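Glycerate kinase, putative (Thermotoga maritima, PDB 2B8N) catalyses the ATP-dependent phosphorylation of D-glycerate to 2-phosphoglycerate, a magnesium-dependent step in the degradation of serine via 3-hydroxypyruvate. Local coordinates at residues L143-V148 with L177-G182; A100-P105 with G137-E142; I283-L288 with L319-E324. One frame throughout, in Å; residues are numbered along the deposited sequence.

Overall arrangement
Interactions 1 and 2 adjoin in the half of the chain built round the six-stranded parallel sheet, their centres 13 Å apart. Glu-142, at the end of the 137-142 segment of interaction 2, joins them: its OE1 lies 2.6 Å from OG of Ser-178, a probable hydrogen bond, and its OE2 makes a 2.6 Å salt bridge with NZ of Lys-181. Interaction 3 belongs to the mixed sheet, across the chain's centre; its centre is 30 Å from that of interaction 2 and 37 Å from that of interaction 1, with nearest atoms about 12 and 18 Å away. The first two thus form one connected region, while the third stands apart in the second sheet.

Interaction 1. Residues L143-V148 with L177-G182; sequences LPLEGV and LSQVKG
Gln-179 grips two successive carbonyls of the facing loop, one with its backbone and one with its side chain. Its N donates to Leu-143 O at 3.1 Å, while its amide NE2 reaches Pro-144 O at 2.8 Å. The second bond is nearly straight, 172° at the hydrogen, and the acceptor lies close to the amide plane, although the donor is tilted from the plane of the proline carbonyl. With CG anti to the carbonyl carbon (chi1 -67°) and the chain extended beyond it, the amide is carried obliquely across Leu-143, whose CD2 packs 3.4 Å from NE2. The other amide atom, OE1, has a weak hydrogen bond to Arg-188, so both ends of the group have partners, which is likely to limit its rotation.

Leu-145 completes the backbone pairing by donating from N to Leu-177 O at 3.2 Å, with the donor well above the carbonyl plane. Its isobutyl group lies against the opposing main chain, CD2 being 3.6 Å from Ser-178 O. Leu-177 and Val-148 meet more loosely and share Ile-153 of helix 150-162 as a neighbour.

The first loop then reverses through Glu-146 and Gly-147, closed by Val-148 N to Leu-145 O; the positive phi of Gly-147 (91°) suits a glycine. Two irregular loops are thus joined by a single beta bridge, Pro-144 with Ser-178, running directly into a type II beta turn.

Interaction 2. Residues A100-P105 with G137-E142; sequences AGHPVP and GSSLFE
Ser-139 fills the bend of the loop 100-105, at a place where two crossover loops meet beyond the C-terminal ends of their strands in a Rossmann-like parallel sheet. The loop follows strand 96-100, at one edge of the sheet within this chain, and Ser-139 sits on the short helix 137-140 that follows strand 128-133.

The tight part is centred on the serine hydroxyl. With OG opposite the backbone N across the CA-CB bond (chi1 -164°), the side chain enters the curled loop and donates to Gly-101 O at 2.8 Å, from well above that carbonyl's plane. The curl surrounds Ser-139 OG with main-chain atoms of Pro-103, Val-104 and Pro-105, which pack against it without further hydrogen bonds. A cis peptide precedes Pro-103 within this bend. Gly-101 suits it too, since a side chain there would run into Val-104 O. Beside the hydroxyl, Leu-140 lays CD2 under the start of the loop, 3.5 Å from Ala-100 O and 4.2 Å from Ala-100 CB; Val-57 of strand 52-57 also touches this leucine.

The outer side is looser. Pro-103 and Val-104 are exposed and point away from the helix. His-102 is partly exposed and brings CD2 to 3.8 Å from Ser-139 CB, while ND1 is hydrogen-bonded to Lys-84.

Thr-109 of the following helix 107-120 makes a weak hydrogen bond to Ser-139 O through OG1, and at the far end of the loop CB of Pro-105 comes within 3.3 Å of that same Ser-139 O.

Interaction 3. Residues I283-L288 with L319-E324; sequences IITTSL and LIFGGE
Ile-284 lies alongside Phe-321, the two side chains pointing the same way from neighbouring parallel strands. Its CB is 3.4 Å from CE2 of the phenylalanine ring, and CG2 meets the same CE2 at 3.7 Å. On the other branch, CG1 meets CE2 at 3.6 Å and also touches CZ. A second turn (chi2 -55°) sends the terminal CD1 past the ring to Leu-319, 4.2 Å from its CD2. Thr-285 CG2 adds a looser touch at the ring edge, 4.3 Å from Phe-321 CD2.

Backbone bonds join the two strands: Ile-284 N to Ile-320 O (2.9 Å) and Gly-322 N to Thr-285 O (3.0 Å). After the corner at Thr-286, pairing resumes through Leu-288, which donates to Gly-322 O and accepts from Glu-324 N. Gly-323 has no side chain to obstruct Leu-288 O.

The strands are linked by helix 292-309 in a beta-alpha-beta unit, and Phe-321 also touches Ile-299 and Ile-302 of that helix. Replacing Phe-321 with an alanine would probably leave a gap between Ile-284 and the helix. The chemistry implies a division of labour: main-chain bonds and Ile-284 packing hold edge strand 280-285 to its neighbour, whose Leu-319 and Phe-321 offer apolar surface to the helix.

Interaction 1. Residues L143-V148 with L177-G182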
loop_
_atom_site.group_PDB
_atom_site.type_symbol
_atom_site.label_atom_id
_atom_site.label_comp_id
_atom_site.label_asym_id
_atom_site.label_seq_id
_atom_site.Cartn_x
_atom_site.Cartn_y
_atom_site.Cartn_z
ATOM N N LEU A 143 -6.882 -1.750 20.331
ATOM C CA LEU A 143 -7.208 -2.079 21.728
ATOM C C LEU A 143 -8.621 -1.535 21.972
ATOM O O LEU A 143 -8.787 -0.321 22.043
ATOM C CB LEU A 143 -6.201 -1.415 22.669
ATOM C CG LEU A 143 -6.440 -1.473 24.191
ATOM C CD1 LEU A 143 -6.017 -2.806 24.770
ATOM C CD2 LEU A 143 -5.720 -0.356 24.917
ATOM N N PRO A 144 -9.651 -2.408 22.004
ATOM C CA PRO A 144 -11.050 -1.924 22.201
ATOM C C PRO A 144 -11.254 -1.033 23.432
ATOM O O PRO A 144 -10.462 -1.100 24.393
ATOM C CB PRO A 144 -11.864 -3.221 22.375
ATOM C CG PRO A 144 -11.017 -4.315 21.802
ATOM C CD PRO A 144 -9.579 -3.864 21.779
ATOM N N LEU A 145 -12.311 -0.219 23.407
ATOM C CA LEU A 145 -12.713 0.544 24.597
ATOM C C LEU A 145 -13.182 -0.422 25.688
ATOM O O LEU A 145 -13.760 -1.465 25.378
ATOM C CB LEU A 145 -13.833 1.534 24.277
ATOM C CG LEU A 145 -13.625 2.605 23.187
ATOM C CD1 LEU A 145 -14.976 3.091 22.652
ATOM C CD2 LEU A 145 -12.836 3.783 23.697
ATOM N N GLU A 146 -12.926 -0.067 26.951
ATOM C CA GLU A 146 -13.339 -0.872 28.107
ATOM C C GLU A 146 -14.766 -1.365 27.973
ATOM O O GLU A 146 -15.682 -0.573 27.812
ATOM C CB GLU A 146 -13.234 -0.072 29.414
ATOM C CG GLU A 146 -12.004 -0.345 30.275
ATOM C CD GLU A 146 -12.280 -0.046 31.757
ATOM O OE1 GLU A 146 -12.976 0.947 32.044
ATOM O OE2 GLU A 146 -11.830 -0.805 32.645
ATOM N N GLY A 147 -14.950 -2.681 28.064
ATOM C CA GLY A 147 -16.266 -3.298 27.958
ATOM C C GLY A 147 -16.681 -3.702 26.553
ATOM O O GLY A 147 -17.819 -4.125 26.343
ATOM N N VAL A 148 -15.779 -3.562 25.587
ATOM C CA VAL A 148 -16.004 -4.067 24.233
ATOM C C VAL A 148 -14.947 -5.137 23.994
ATOM O O VAL A 148 -13.790 -4.968 24.378
ATOM C CB VAL A 148 -15.928 -2.948 23.168
ATOM C CG1 VAL A 148 -16.111 -3.519 21.745
ATOM C CG2 VAL A 148 -16.962 -1.922 23.428
ATOM N N LEU A 177 -15.171 2.401 18.321
ATOM C CA LEU A 177 -15.001 1.223 19.184
ATOM C C LEU A 177 -13.575 1.048 19.743
ATOM O O LEU A 177 -13.280 0.031 20.362
ATOM C CB LEU A 177 -15.393 -0.042 18.393
ATOM C CG LEU A 177 -16.876 -0.183 17.994
ATOM C CD1 LEU A 177 -17.097 -1.420 17.167
ATOM C CD2 LEU A 177 -17.766 -0.225 19.211
ATOM N N SER A 178 -12.712 2.048 19.561
ATOM C CA SER A 178 -11.259 1.877 19.676
ATOM C C SER A 178 -10.561 2.925 20.543
ATOM O O SER A 178 -10.983 4.054 20.620
ATOM C CB SER A 178 -10.660 1.907 18.274
ATOM O OG SER A 178 -9.254 1.843 18.310
ATOM N N GLN A 179 -9.477 2.533 21.196
ATOM C CA GLN A 179 -8.702 3.452 22.017
ATOM C C GLN A 179 -7.606 4.171 21.199
ATOM O O GLN A 179 -6.953 5.086 21.709
ATOM C CB GLN A 179 -8.052 2.711 23.197
ATOM C CG GLN A 179 -9.043 2.185 24.225
ATOM C CD GLN A 179 -8.392 1.696 25.528
ATOM O OE1 GLN A 179 -7.571 2.379 26.138
ATOM N NE2 GLN A 179 -8.786 0.516 25.965
ATOM N N VAL A 180 -7.395 3.763 19.940
ATOM C CA VAL A 180 -6.298 4.328 19.139
ATOM C C VAL A 180 -6.695 4.884 17.780
ATOM O O VAL A 180 -6.049 5.822 17.287
ATOM C CB VAL A 180 -5.104 3.334 18.968
ATOM C CG1 VAL A 180 -4.563 2.964 20.294
ATOM C CG2 VAL A 180 -5.506 2.106 18.226
ATOM N N LYS A 181 -7.735 4.318 17.171
ATOM C CA LYS A 181 -8.208 4.804 15.866
ATOM C C LYS A 181 -8.921 6.143 16.071
ATOM O O LYS A 181 -9.155 6.584 17.207
ATOM C CB LYS A 181 -9.210 3.827 15.231
ATOM C CG LYS A 181 -8.860 2.344 15.289
ATOM C CD LYS A 181 -8.297 1.832 14.006
ATOM C CE LYS A 181 -7.881 0.379 14.097
ATOM N NZ LYS A 181 -9.098 -0.434 13.901
ATOM N N GLY A 182 -9.294 6.775 14.967
ATOM C CA GLY A 182 -10.107 7.991 15.027
ATOM C C GLY A 182 -9.455 9.124 15.784
ATOM O O GLY A 182 -10.157 9.904 16.447
#

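Interaction 2. Residues A100-P105 with G137-E142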
loop_
_atom_site.group_PDB
_atom_site.type_symbol
_atom_site.label_atom_id
_atom_site.label_comp_id
_atom_site.label_asym_id
_atom_site.label_seq_id
_atom_site.Cartn_x
_atom_site.Cartn_y
_atom_site.Cartn_z
ATOM N N ALA A 100 2.291 -9.341 15.638
ATOM C CA ALA A 100 0.876 -9.512 15.984
ATOM C C ALA A 100 0.017 -9.859 14.777
ATOM O O ALA A 100 0.519 -9.953 13.639
ATOM C CB ALA A 100 0.349 -8.263 16.651
ATOM N N GLY A 101 -1.280 -10.047 15.047
ATOM C CA GLY A 101 -2.247 -10.536 14.062
ATOM C C GLY A 101 -2.495 -9.644 12.847
ATOM O O GLY A 101 -2.709 -8.433 12.967
ATOM N N HIS A 102 -2.455 -10.267 11.666
ATOM C CA HIS A 102 -2.799 -9.621 10.403
ATOM C C HIS A 102 -3.106 -10.712 9.381
ATOM O O HIS A 102 -2.400 -11.725 9.339
ATOM C CB HIS A 102 -1.622 -8.763 9.928
ATOM C CG HIS A 102 -1.839 -8.088 8.601
ATOM N ND1 HIS A 102 -1.459 -8.661 7.400
ATOM C CD2 HIS A 102 -2.379 -6.885 8.287
ATOM C CE1 HIS A 102 -1.770 -7.846 6.406
ATOM N NE2 HIS A 102 -2.333 -6.765 6.916
ATOM N N PRO A 103 -4.147 -10.522 8.547
ATOM C CA PRO A 103 -5.047 -9.376 8.389
ATOM C C PRO A 103 -6.107 -9.162 9.458
ATOM O O PRO A 103 -6.888 -8.224 9.321
ATOM C CB PRO A 103 -5.739 -9.679 7.058
ATOM C CG PRO A 103 -5.770 -11.138 6.980
ATOM C CD PRO A 103 -4.468 -11.580 7.575
ATOM N N VAL A 104 -6.137 -10.003 10.493
ATOM C CA VAL A 104 -7.140 -9.916 11.578
ATOM C C VAL A 104 -6.435 -9.721 12.921
ATOM O O VAL A 104 -5.462 -10.403 13.204
ATOM C CB VAL A 104 -8.002 -11.199 11.637
ATOM C CG1 VAL A 104 -8.988 -11.167 12.808
ATOM C CG2 VAL A 104 -8.769 -11.390 10.316
ATOM N N PRO A 105 -6.913 -8.779 13.757
ATOM C CA PRO A 105 -6.210 -8.547 15.020
ATOM C C PRO A 105 -6.405 -9.703 15.995
ATOM O O PRO A 105 -7.460 -10.312 15.982
ATOM C CB PRO A 105 -6.873 -7.271 15.552
ATOM C CG PRO A 105 -8.216 -7.266 14.962
ATOM C CD PRO A 105 -8.080 -7.891 13.610
ATOM N N GLY A 137 -1.862 -1.582 9.614
ATOM C CA GLY A 137 -2.095 -0.912 10.892
ATOM C C GLY A 137 -3.500 -0.987 11.492
ATOM O O GLY A 137 -3.663 -0.831 12.687
ATOM N N SER A 138 -4.530 -1.214 10.693
ATOM C CA SER A 138 -5.842 -1.428 11.287
ATOM C C SER A 138 -5.862 -2.707 12.089
ATOM O O SER A 138 -6.489 -2.764 13.144
ATOM C CB SER A 138 -6.932 -1.463 10.234
ATOM O OG SER A 138 -6.988 -0.208 9.610
ATOM N N SER A 139 -5.180 -3.734 11.576
ATOM C CA SER A 139 -5.077 -5.031 12.247
ATOM C C SER A 139 -4.019 -5.050 13.341
ATOM O O SER A 139 -4.230 -5.669 14.379
ATOM C CB SER A 139 -4.736 -6.115 11.232
ATOM O OG SER A 139 -4.990 -7.398 11.771
ATOM N N LEU A 140 -2.886 -4.386 13.092
ATOM C CA LEU A 140 -1.697 -4.487 13.956
ATOM C C LEU A 140 -1.698 -3.486 15.120
ATOM O O LEU A 140 -0.911 -3.633 16.049
ATOM C CB LEU A 140 -0.419 -4.300 13.137
ATOM C CG LEU A 140 0.033 -5.369 12.134
ATOM C CD1 LEU A 140 1.051 -4.761 11.177
ATOM C CD2 LEU A 140 0.626 -6.579 12.840
ATOM N N PHE A 141 -2.574 -2.481 15.057
ATOM C CA PHE A 141 -2.679 -1.435 16.064
ATOM C C PHE A 141 -4.126 -1.350 16.498
ATOM O O PHE A 141 -4.952 -0.837 15.748
ATOM C CB PHE A 141 -2.246 -0.098 15.438
ATOM C CG PHE A 141 -1.792 0.942 16.431
ATOM C CD1 PHE A 141 -1.018 0.600 17.542
ATOM C CD2 PHE A 141 -2.081 2.272 16.214
ATOM C CE1 PHE A 141 -0.613 1.560 18.436
ATOM C CE2 PHE A 141 -1.653 3.247 17.094
ATOM C CZ PHE A 141 -0.927 2.894 18.206
ATOM N N GLU A 142 -4.448 -1.889 17.677
ATOM C CA GLU A 142 -5.842 -1.938 18.153
ATOM C C GLU A 142 -5.949 -2.375 19.621
ATOM O O GLU A 142 -5.215 -3.245 20.086
ATOM C CB GLU A 142 -6.688 -2.869 17.259
ATOM C CG GLU A 142 -8.191 -2.893 17.569
ATOM C CD GLU A 142 -8.863 -1.535 17.398
ATOM O OE1 GLU A 142 -8.791 -0.692 18.322
ATOM O OE2 GLU A 142 -9.465 -1.305 16.336
#

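Interaction 3. Residues I283-L288 with L319-E324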
loop_
_atom_site.group_PDB
_atom_site.type_symbol
_atom_site.label_atom_id
_atom_site.label_comp_id
_atom_site.label_asym_id
_atom_site.label_seq_id
_atom_site.Cartn_x
_atom_site.Cartn_y
_atom_site.Cartn_z
ATOM N N ILE A 283 4.277 10.990 -17.089
ATOM C CA ILE A 283 3.316 10.305 -16.265
ATOM C C ILE A 283 1.928 10.626 -16.755
ATOM O O ILE A 283 1.499 11.788 -16.696
ATOM C CB ILE A 283 3.423 10.784 -14.803
ATOM C CG1 ILE A 283 4.780 10.383 -14.218
ATOM C CG2 ILE A 283 2.286 10.191 -13.966
ATOM C CD1 ILE A 283 5.102 11.026 -12.868
ATOM N N ILE A 284 1.199 9.610 -17.200
ATOM C CA ILE A 284 -0.174 9.791 -17.710
ATOM C C ILE A 284 -1.210 9.837 -16.590
ATOM O O ILE A 284 -2.161 10.621 -16.630
ATOM C CB ILE A 284 -0.546 8.689 -18.668
ATOM C CG1 ILE A 284 0.447 8.646 -19.837
ATOM C CG2 ILE A 284 -1.952 8.898 -19.185
ATOM C CD1 ILE A 284 0.589 9.970 -20.570
ATOM N N THR A 285 -1.042 8.983 -15.592
ATOM C CA THR A 285 -1.849 9.096 -14.387
ATOM C C THR A 285 -1.247 8.300 -13.266
ATOM O O THR A 285 -0.562 7.307 -13.524
ATOM C CB THR A 285 -3.297 8.598 -14.617
ATOM O OG1 THR A 285 -4.078 8.834 -13.432
ATOM C CG2 THR A 285 -3.296 7.101 -14.990
ATOM N N THR A 286 -1.511 8.753 -12.032
ATOM C CA THR A 286 -1.127 8.038 -10.812
ATOM C C THR A 286 -2.376 7.607 -10.005
ATOM O O THR A 286 -2.244 7.115 -8.873
ATOM C CB THR A 286 -0.204 8.892 -9.902
ATOM O OG1 THR A 286 -0.918 10.021 -9.402
ATOM C CG2 THR A 286 1.020 9.381 -10.644
ATOM N N SER A 287 -3.567 7.777 -10.587
ATOM C CA SER A 287 -4.822 7.379 -9.941
ATOM C C SER A 287 -5.587 6.275 -10.703
ATOM O O SER A 287 -6.819 6.218 -10.675
ATOM C CB SER A 287 -5.711 8.597 -9.729
ATOM O OG SER A 287 -5.842 9.334 -10.928
ATOM N N LEU A 288 -4.850 5.357 -11.318
ATOM C CA LEU A 288 -5.456 4.265 -12.088
ATOM C C LEU A 288 -6.219 3.321 -11.164
ATOM O O LEU A 288 -5.689 2.871 -10.152
ATOM C CB LEU A 288 -4.362 3.507 -12.822
ATOM C CG LEU A 288 -4.694 2.862 -14.151
ATOM C CD1 LEU A 288 -5.182 3.856 -15.197
ATOM C CD2 LEU A 288 -3.417 2.184 -14.621
ATOM N N LEU A 319 5.972 5.973 -21.347
ATOM C CA LEU A 319 4.701 6.328 -20.734
ATOM C C LEU A 319 4.643 5.682 -19.365
ATOM O O LEU A 319 4.834 4.475 -19.263
ATOM C CB LEU A 319 3.554 5.787 -21.588
ATOM C CG LEU A 319 3.447 6.262 -23.037
ATOM C CD1 LEU A 319 2.457 5.407 -23.726
ATOM C CD2 LEU A 319 3.016 7.714 -23.120
ATOM N N ILE A 320 4.341 6.463 -18.322
ATOM C CA ILE A 320 4.305 5.924 -16.936
ATOM C C ILE A 320 2.894 5.955 -16.316
ATOM O O ILE A 320 2.202 6.987 -16.333
ATOM C CB ILE A 320 5.315 6.669 -15.987
ATOM C CG1 ILE A 320 6.771 6.433 -16.429
ATOM C CG2 ILE A 320 5.136 6.223 -14.495
ATOM C CD1 ILE A 320 7.408 7.617 -17.039
ATOM N N PHE A 321 2.491 4.813 -15.749
ATOM C CA PHE A 321 1.191 4.669 -15.066
ATOM C C PHE A 321 1.330 4.059 -13.663
ATOM O O PHE A 321 2.136 3.154 -13.417
ATOM C CB PHE A 321 0.241 3.807 -15.897
ATOM C CG PHE A 321 0.163 4.206 -17.358
ATOM C CD1 PHE A 321 1.103 3.769 -18.254
ATOM C CD2 PHE A 321 -0.881 4.995 -17.830
ATOM C CE1 PHE A 321 1.017 4.109 -19.606
ATOM C CE2 PHE A 321 -0.957 5.354 -19.182
ATOM C CZ PHE A 321 -0.013 4.915 -20.062
ATOM N N GLY A 322 0.534 4.588 -12.740
ATOM C CA GLY A 322 0.479 4.085 -11.376
ATOM C C GLY A 322 -0.958 4.028 -10.907
ATOM O O GLY A 322 -1.787 4.809 -11.358
ATOM N N GLY A 323 -1.241 3.102 -10.004
ATOM C CA GLY A 323 -2.551 3.020 -9.386
ATOM C C GLY A 323 -2.816 1.688 -8.742
ATOM O O GLY A 323 -1.898 1.004 -8.296
ATOM N N GLU A 324 -4.080 1.303 -8.700
ATOM C CA GLU A 324 -4.465 -0.000 -8.145
ATOM C C GLU A 324 -5.691 -0.552 -8.906
ATOM O O GLU A 324 -6.841 -0.248 -8.575
ATOM C CB GLU A 324 -4.727 0.153 -6.640
ATOM C CG GLU A 324 -5.009 -1.120 -5.893
ATOM C CD GLU A 324 -5.550 -0.874 -4.471
ATOM O OE1 GLU A 324 -6.339 0.085 -4.254
ATOM O OE2 GLU A 324 -5.202 -1.662 -3.570
#